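Local coordinates for centrosomal protein of 104 kDa (PDB 5LPI) that is required for ciliogenesis and for the structural integrity of the ciliary tip, and is represented here by its zinc finger array, at residues N11-R19 against L28-L39; A101-E109 against A117-C128. All blocks are in the same frame, centred on the assembly; numbering follows the deposited sequence.

Contact 1: residues N11-R19 against L28-L39. With ZN (zinc ion), chain G.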
# COMPACT_ATOMS: atom_id res chain seq x y z
N ASN A 11 -17.33 6.94 12.21
CA ASN A 11 -17.92 6.05 11.21
C ASN A 11 -17.23 6.17 9.85
O ASN A 11 -17.84 5.92 8.80
CB ASN A 11 -19.43 6.30 11.07
CG ASN A 11 -20.19 6.00 12.35
OD1 ASN A 11 -19.83 5.09 13.09
ND2 ASN A 11 -21.23 6.78 12.61
N LEU A 12 -15.95 6.54 9.85
CA LEU A 12 -15.21 6.78 8.62
C LEU A 12 -13.93 5.96 8.59
O LEU A 12 -13.16 5.97 9.55
CB LEU A 12 -14.87 8.27 8.48
CG LEU A 12 -13.80 8.61 7.44
CD1 LEU A 12 -14.39 8.66 6.04
CD2 LEU A 12 -13.12 9.94 7.81
N CYS A 13 -13.69 5.28 7.47
CA CYS A 13 -12.38 4.70 7.20
C CYS A 13 -11.50 5.78 6.57
O CYS A 13 -11.72 6.16 5.42
CB CYS A 13 -12.47 3.51 6.27
SG CYS A 13 -10.85 2.81 5.83
N ILE A 14 -10.50 6.25 7.31
CA ILE A 14 -9.62 7.29 6.77
C ILE A 14 -8.76 6.81 5.62
O ILE A 14 -8.16 7.65 4.93
CB ILE A 14 -8.71 7.86 7.88
CG1 ILE A 14 -7.77 6.78 8.40
CG2 ILE A 14 -9.55 8.42 9.02
CD1 ILE A 14 -6.71 7.32 9.31
N PHE A 15 -8.67 5.51 5.37
CA PHE A 15 -7.83 5.01 4.29
C PHE A 15 -8.55 5.01 2.95
O PHE A 15 -8.03 5.54 1.97
CB PHE A 15 -7.31 3.62 4.62
CG PHE A 15 -6.59 3.58 5.91
CD1 PHE A 15 -5.36 4.20 6.02
CD2 PHE A 15 -7.16 2.99 7.03
CE1 PHE A 15 -4.68 4.20 7.22
CE2 PHE A 15 -6.49 2.99 8.23
CZ PHE A 15 -5.25 3.59 8.34
N CYS A 16 -9.74 4.43 2.89
CA CYS A 16 -10.48 4.42 1.64
C CYS A 16 -11.58 5.46 1.58
O CYS A 16 -12.18 5.66 0.52
CB CYS A 16 -11.07 3.03 1.37
SG CYS A 16 -12.45 2.59 2.44
N GLY A 17 -11.85 6.15 2.69
CA GLY A 17 -12.85 7.20 2.71
C GLY A 17 -14.27 6.74 2.96
O GLY A 17 -15.13 7.57 3.25
N GLU A 18 -14.54 5.43 2.86
CA GLU A 18 -15.90 4.94 3.02
C GLU A 18 -16.46 5.30 4.39
O GLU A 18 -15.74 5.31 5.39
CB GLU A 18 -15.94 3.42 2.85
CG GLU A 18 -16.03 2.93 1.41
CD GLU A 18 -16.27 1.44 1.32
OE1 GLU A 18 -16.75 0.84 2.31
OE2 GLU A 18 -15.98 0.85 0.25
N ARG A 19 -17.75 5.60 4.41
CA ARG A 19 -18.50 5.79 5.64
C ARG A 19 -19.59 4.73 5.71
O ARG A 19 -20.16 4.35 4.68
CB ARG A 19 -19.12 7.19 5.71
CG ARG A 19 -18.14 8.29 6.10
CD ARG A 19 -18.82 9.67 6.10
NE ARG A 19 -17.85 10.74 6.25
CZ ARG A 19 -17.35 11.14 7.42
NH1 ARG A 19 -17.74 10.55 8.55
NH2 ARG A 19 -16.46 12.11 7.48
N LEU A 28 -14.55 -1.11 12.22
CA LEU A 28 -13.40 -0.63 11.45
C LEU A 28 -12.24 -1.62 11.52
O LEU A 28 -11.54 -1.83 10.52
CB LEU A 28 -12.95 0.74 11.96
CG LEU A 28 -13.67 1.98 11.42
CD1 LEU A 28 -13.27 3.23 12.19
CD2 LEU A 28 -13.40 2.17 9.93
N ASP A 29 -12.01 -2.24 12.68
CA ASP A 29 -10.94 -3.21 12.79
C ASP A 29 -11.17 -4.39 11.84
O ASP A 29 -10.23 -4.89 11.22
CB ASP A 29 -10.80 -3.70 14.23
CG ASP A 29 -10.01 -2.75 15.09
OD1 ASP A 29 -8.88 -2.36 14.70
OD2 ASP A 29 -10.51 -2.39 16.18
N LEU A 30 -12.42 -4.81 11.72
CA LEU A 30 -12.74 -5.89 10.79
C LEU A 30 -12.62 -5.42 9.35
O LEU A 30 -12.14 -6.16 8.48
CB LEU A 30 -14.14 -6.42 11.08
CG LEU A 30 -14.66 -7.61 10.27
CD1 LEU A 30 -13.68 -8.79 10.31
CD2 LEU A 30 -16.00 -8.01 10.84
N HIS A 31 -13.06 -4.18 9.09
CA HIS A 31 -12.85 -3.54 7.80
C HIS A 31 -11.39 -3.59 7.36
O HIS A 31 -11.08 -4.01 6.24
CB HIS A 31 -13.36 -2.09 7.87
CG HIS A 31 -13.19 -1.33 6.59
ND1 HIS A 31 -13.90 -1.63 5.45
CD2 HIS A 31 -12.39 -0.29 6.27
CE1 HIS A 31 -13.55 -0.81 4.48
NE2 HIS A 31 -12.63 0.02 4.95
N TYR A 32 -10.47 -3.15 8.23
CA TYR A 32 -9.06 -3.14 7.85
C TYR A 32 -8.54 -4.55 7.64
O TYR A 32 -7.72 -4.80 6.74
CB TYR A 32 -8.20 -2.46 8.92
CG TYR A 32 -8.65 -1.10 9.43
CD1 TYR A 32 -9.18 -0.13 8.58
CD2 TYR A 32 -8.51 -0.78 10.78
CE1 TYR A 32 -9.58 1.12 9.09
CE2 TYR A 32 -8.89 0.46 11.29
CZ TYR A 32 -9.43 1.41 10.43
OH TYR A 32 -9.82 2.63 10.94
N TRP A 33 -8.97 -5.49 8.48
CA TRP A 33 -8.42 -6.83 8.46
C TRP A 33 -8.80 -7.58 7.19
O TRP A 33 -8.00 -8.37 6.67
CB TRP A 33 -8.89 -7.60 9.71
CG TRP A 33 -8.38 -9.00 9.82
CD1 TRP A 33 -9.14 -10.14 9.87
CD2 TRP A 33 -7.01 -9.43 9.93
NE1 TRP A 33 -8.32 -11.24 10.00
CE2 TRP A 33 -7.02 -10.83 10.05
CE3 TRP A 33 -5.78 -8.76 9.97
CZ2 TRP A 33 -5.85 -11.58 10.16
CZ3 TRP A 33 -4.62 -9.50 10.10
CH2 TRP A 33 -4.66 -10.90 10.20
N LYS A 34 -9.99 -7.32 6.65
CA LYS A 34 -10.52 -8.12 5.55
C LYS A 34 -10.90 -7.35 4.29
O LYS A 34 -10.77 -7.91 3.20
CB LYS A 34 -11.76 -8.89 6.01
CG LYS A 34 -11.42 -10.02 6.99
CD LYS A 34 -12.64 -10.84 7.33
CE LYS A 34 -12.21 -12.03 8.23
NZ LYS A 34 -13.29 -13.03 8.44
N HIS A 35 -11.36 -6.11 4.39
CA HIS A 35 -12.14 -5.54 3.29
C HIS A 35 -11.55 -4.29 2.65
O HIS A 35 -11.71 -4.12 1.44
CB HIS A 35 -13.55 -5.22 3.78
CG HIS A 35 -14.28 -6.41 4.30
ND1 HIS A 35 -14.58 -7.50 3.51
CD2 HIS A 35 -14.74 -6.70 5.54
CE1 HIS A 35 -15.20 -8.41 4.24
NE2 HIS A 35 -15.31 -7.95 5.48
N CYS A 36 -10.91 -3.40 3.41
CA CYS A 36 -10.49 -2.12 2.85
C CYS A 36 -9.57 -2.30 1.64
O CYS A 36 -8.52 -2.94 1.75
CB CYS A 36 -9.78 -1.28 3.91
SG CYS A 36 -9.32 0.40 3.33
N LEU A 37 -9.95 -1.71 0.50
CA LEU A 37 -9.17 -1.87 -0.73
C LEU A 37 -7.81 -1.18 -0.67
O LEU A 37 -6.93 -1.49 -1.48
CB LEU A 37 -9.96 -1.36 -1.93
CG LEU A 37 -11.26 -2.10 -2.24
CD1 LEU A 37 -11.99 -1.48 -3.40
CD2 LEU A 37 -10.99 -3.57 -2.51
N MET A 38 -7.62 -0.24 0.25
CA MET A 38 -6.36 0.50 0.33
C MET A 38 -5.33 -0.20 1.20
O MET A 38 -4.16 0.24 1.24
CB MET A 38 -6.61 1.91 0.85
CG MET A 38 -7.59 2.71 0.00
SD MET A 38 -6.94 3.05 -1.66
CE MET A 38 -5.46 3.95 -1.20
N LEU A 39 -5.71 -1.26 1.88
CA LEU A 39 -4.84 -1.95 2.82
C LEU A 39 -4.60 -3.37 2.35
O LEU A 39 -5.34 -3.92 1.52
CB LEU A 39 -5.45 -1.96 4.23
CG LEU A 39 -5.99 -0.63 4.75
CD1 LEU A 39 -6.66 -0.84 6.12
CD2 LEU A 39 -4.89 0.43 4.85
ZN ZN G . -11.29 1.43 4.10
O HOH W 1 -10.49 5.05 10.04
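Cys-13 and Cys-16 from residues 11-19 meet His-31 and Cys-36 from residues 28-39 on one zinc ion. This is the first zinc finger of the array, a C2H2-like site with three cysteines and one histidine: a CxxC knuckle faces a helix and the turn that follows it. The metal bonds are of ordinary length, 2.1 Å from zinc to His-31 NE2. The His-31 ring, with CG anti to its own backbone N (chi1 180°), swings off the helix and turns its edge to both knuckle sulfurs.

Backbone N-H groups support the thiolates. Cys-16 N gives a nearly straight bond to Cys-13 SG (3.5 Å, 173°), and Phe-15 N adds a weak one. Glu-18 N donates to Cys-16 SG, and Met-38 N to Cys-36 SG. Such bonds would probably ease the negative charge on the sulfurs.

Aromatic and apolar groups pack around the site. Phe-15 presents its edge to the face of Tyr-32 in an offset edge-to-face pair, centroids 5.4 Å apart and planes at 82°. Leu-39 CD2 sits over one Phe-15 face, 4.0 Å from the ring centroid. Ile-14 CG1 lies over the opposite face. Cutting Phe-15 back to an alanine is likely to leave a gap beside the Tyr-32 ring, between Leu-39 CD2 and Ile-14 CG1, and to take from the tyrosine face the edge that meets it. Leu-28 CD2 packs against Cys-13 CA; on the roughly opposite side of the zinc, Met-38 CG packs against Cys-16 CA. Beyond the two segments, Met-38 touches Leu-122 and Met-123 of helix 115-123.

One water joins the segments. It donates to Leu-12 O, accepts from Ile-14 N, and is hydrogen-bonded to Tyr-32 OH at 2.7 Å.

Contact 2: residues A101-E109 against A117-C128. With ZN (zinc ion), chain H.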
# COMPACT_ATOMS: atom_id res chain seq x y z
N ALA A 101 5.89 10.63 -9.13
CA ALA A 101 5.05 9.47 -9.39
C ALA A 101 4.82 8.64 -8.12
O ALA A 101 5.73 8.44 -7.31
CB ALA A 101 5.68 8.58 -10.48
N ASN A 102 3.59 8.16 -7.98
CA ASN A 102 3.31 7.01 -7.12
C ASN A 102 3.84 5.73 -7.75
O ASN A 102 3.84 5.57 -8.98
CB ASN A 102 1.82 6.83 -6.91
CG ASN A 102 1.21 7.90 -6.07
OD1 ASN A 102 1.90 8.54 -5.28
ND2 ASN A 102 -0.10 8.09 -6.23
N ARG A 103 4.24 4.79 -6.90
CA ARG A 103 4.71 3.48 -7.34
C ARG A 103 3.90 2.41 -6.64
O ARG A 103 3.93 2.30 -5.41
CB ARG A 103 6.20 3.31 -7.02
CG ARG A 103 6.70 1.88 -7.10
CD ARG A 103 6.48 1.29 -8.49
NE ARG A 103 7.30 0.10 -8.73
CZ ARG A 103 8.30 0.03 -9.61
NH1 ARG A 103 8.61 1.09 -10.37
NH2 ARG A 103 8.97 -1.10 -9.77
N CYS A 104 3.17 1.61 -7.41
CA CYS A 104 2.39 0.52 -6.83
C CYS A 104 3.30 -0.66 -6.55
O CYS A 104 3.93 -1.18 -7.48
CB CYS A 104 1.27 0.06 -7.75
SG CYS A 104 0.24 -1.20 -6.93
N PRO A 105 3.42 -1.10 -5.30
CA PRO A 105 4.24 -2.28 -5.01
C PRO A 105 3.58 -3.59 -5.40
O PRO A 105 4.25 -4.64 -5.35
CB PRO A 105 4.43 -2.19 -3.49
CG PRO A 105 3.08 -1.67 -3.02
CD PRO A 105 2.70 -0.62 -4.10
N LEU A 106 2.30 -3.58 -5.77
CA LEU A 106 1.62 -4.82 -6.13
C LEU A 106 1.75 -5.13 -7.62
O LEU A 106 2.01 -6.28 -8.00
CB LEU A 106 0.14 -4.75 -5.75
CG LEU A 106 -0.16 -4.40 -4.29
CD1 LEU A 106 -1.67 -4.40 -4.05
CD2 LEU A 106 0.55 -5.39 -3.33
N CYS A 107 1.58 -4.13 -8.48
CA CYS A 107 1.69 -4.34 -9.92
C CYS A 107 2.91 -3.65 -10.52
O CYS A 107 3.14 -3.79 -11.73
CB CYS A 107 0.41 -3.87 -10.63
SG CYS A 107 0.20 -2.06 -10.70
N HIS A 108 3.67 -2.89 -9.73
CA HIS A 108 4.94 -2.28 -10.16
C HIS A 108 4.77 -1.14 -11.16
O HIS A 108 5.72 -0.81 -11.87
CB HIS A 108 5.89 -3.33 -10.73
CG HIS A 108 5.93 -4.59 -9.93
ND1 HIS A 108 6.51 -4.65 -8.68
CD2 HIS A 108 5.43 -5.82 -10.18
CE1 HIS A 108 6.38 -5.87 -8.20
NE2 HIS A 108 5.72 -6.60 -9.09
N GLU A 109 3.60 -0.51 -11.23
CA GLU A 109 3.41 0.61 -12.14
C GLU A 109 3.73 1.93 -11.45
O GLU A 109 3.48 2.10 -10.24
CB GLU A 109 1.97 0.63 -12.67
CG GLU A 109 1.64 -0.62 -13.48
CD GLU A 109 0.21 -0.66 -13.98
OE1 GLU A 109 -0.57 0.29 -13.70
OE2 GLU A 109 -0.14 -1.65 -14.66
N ALA A 117 -4.78 9.88 -6.72
CA ALA A 117 -4.30 8.86 -7.66
C ALA A 117 -4.19 7.49 -7.00
O ALA A 117 -4.53 6.47 -7.61
CB ALA A 117 -2.95 9.28 -8.23
N TRP A 118 -3.66 7.43 -5.77
CA TRP A 118 -3.61 6.15 -5.06
C TRP A 118 -4.99 5.51 -4.99
O TRP A 118 -5.15 4.32 -5.29
CB TRP A 118 -3.05 6.34 -3.66
CG TRP A 118 -1.58 6.17 -3.57
CD1 TRP A 118 -0.66 7.11 -3.18
CD2 TRP A 118 -0.84 5.00 -3.90
NE1 TRP A 118 0.61 6.57 -3.23
CE2 TRP A 118 0.52 5.28 -3.68
CE3 TRP A 118 -1.21 3.72 -4.34
CZ2 TRP A 118 1.53 4.34 -3.90
CZ3 TRP A 118 -0.20 2.78 -4.56
CH2 TRP A 118 1.14 3.09 -4.34
N LYS A 119 -5.99 6.29 -4.58
CA LYS A 119 -7.33 5.74 -4.47
C LYS A 119 -7.85 5.26 -5.83
O LYS A 119 -8.42 4.18 -5.93
CB LYS A 119 -8.29 6.77 -3.87
CG LYS A 119 -8.09 7.01 -2.38
CD LYS A 119 -9.28 7.80 -1.82
CE LYS A 119 -9.19 7.97 -0.30
NZ LYS A 119 -8.12 8.93 0.09
N ALA A 120 -7.63 6.06 -6.88
CA ALA A 120 -8.14 5.66 -8.19
C ALA A 120 -7.44 4.41 -8.70
O ALA A 120 -8.06 3.54 -9.33
CB ALA A 120 -8.00 6.82 -9.18
N HIS A 121 -6.14 4.29 -8.45
CA HIS A 121 -5.42 3.09 -8.87
C HIS A 121 -5.91 1.85 -8.13
O HIS A 121 -6.22 0.83 -8.75
CB HIS A 121 -3.92 3.27 -8.64
CG HIS A 121 -3.12 2.08 -9.06
ND1 HIS A 121 -2.80 1.83 -10.38
CD2 HIS A 121 -2.61 1.04 -8.35
CE1 HIS A 121 -2.11 0.70 -10.46
NE2 HIS A 121 -1.98 0.21 -9.24
N LEU A 122 -5.99 1.93 -6.81
CA LEU A 122 -6.26 0.73 -6.02
C LEU A 122 -7.74 0.36 -5.99
O LEU A 122 -8.08 -0.83 -5.90
CB LEU A 122 -5.72 0.92 -4.61
CG LEU A 122 -4.19 0.92 -4.54
CD1 LEU A 122 -3.71 1.25 -3.13
CD2 LEU A 122 -3.62 -0.43 -4.99
N MET A 123 -8.65 1.33 -6.11
CA MET A 123 -10.07 1.06 -5.97
C MET A 123 -10.88 1.28 -7.24
O MET A 123 -11.99 0.75 -7.34
CB MET A 123 -10.66 1.95 -4.88
CG MET A 123 -9.82 1.93 -3.65
SD MET A 123 -10.74 2.53 -2.26
CE MET A 123 -10.62 4.26 -2.41
N GLY A 124 -10.38 2.06 -8.18
CA GLY A 124 -11.17 2.45 -9.32
C GLY A 124 -11.41 1.29 -10.25
O GLY A 124 -10.86 0.19 -10.07
N PRO A 125 -12.23 1.51 -11.27
CA PRO A 125 -12.42 0.47 -12.29
C PRO A 125 -11.24 0.45 -13.24
O PRO A 125 -10.63 1.48 -13.54
CB PRO A 125 -13.71 0.90 -13.01
CG PRO A 125 -14.07 2.28 -12.44
CD PRO A 125 -12.91 2.76 -11.64
N ALA A 126 -10.90 -0.77 -13.68
CA ALA A 126 -9.78 -1.00 -14.59
C ALA A 126 -8.47 -0.47 -14.03
O ALA A 126 -7.54 -0.15 -14.79
CB ALA A 126 -10.04 -0.40 -15.98
N GLY A 127 -8.37 -0.36 -12.70
CA GLY A 127 -7.15 0.10 -12.07
C GLY A 127 -6.18 -1.05 -11.83
O GLY A 127 -5.83 -1.77 -12.76
N CYS A 128 -5.78 -1.23 -10.57
CA CYS A 128 -4.77 -2.22 -10.23
C CYS A 128 -5.29 -3.63 -10.47
O CYS A 128 -6.38 -3.99 -10.01
CB CYS A 128 -4.34 -2.07 -8.77
SG CYS A 128 -2.89 -3.09 -8.36
ZN ZN H . -1.16 -1.64 -8.74
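Cys-104, Cys-107, His-121 and Cys-128 hold the zinc ion of the last finger in the array. The two knuckle cysteines come from residues 101-109. His-121 projects from helix 115-123, and Cys-128 follows a type II turn. Zinc to His-121 NE2 is 2.1 Å. The His-121 ring turns its edge to Cys-107 SG.

The next shell is mainly backbone. Cys-107 N donates to Cys-104 SG (3.6 Å, 164°), and Leu-106 N donates weakly to the same sulfur. Cys-128 N bonds to His-121 O, which ties the last two ligands together. Glu-109 OE1 approaches His-121 CE1 at 3.6 Å, with the carboxylate and ring planes 68° apart.

Further out, the amide of Asn-102 stacks on one face of the Trp-118 indole, the planes 25° apart. Asn-102 CB makes a CH-pi contact, 4.1 Å from the centroid of the five-membered ring. OD1 is close to NE1 but badly angled for a hydrogen bond; ND2 donates to Gly-114 O. The far edge of the indole meets the end of strand 102-103 and the start of the knuckle, with CH2 3.1 Å from Arg-103 O and 4.0 Å from Pro-105 CD. Phe-111 of strand 110-111 stacks on His-121 and meets Trp-118 edge-to-face.

In this structural site the metal links the knuckle to the helix and to the loop after it, and the N-H bonds would probably ease the charge on Cys-104 SG.

Contacts 1 and 2 are the first and last zinc fingers of the array, in series along the chain, with centres about 17 Å apart. Contact 2 is the more central: its centre lies about 9 Å from that of the chain, against about 13 Å for contact 1. All four ligands are buried in contact 1; in contact 2 Cys-107 stays partly exposed. They share no segment, yet they touch: Met-123 packs on Leu-37 and on Cys-16 O, and Lys-119 CE reaches Phe-15 O. The metal chemistry is the same, but the surroundings differ. Residues 11-19 hold no strand, whereas residues 101-109 include strand 102-103. Pro-105 and Leu-106 pack against helix 54-60.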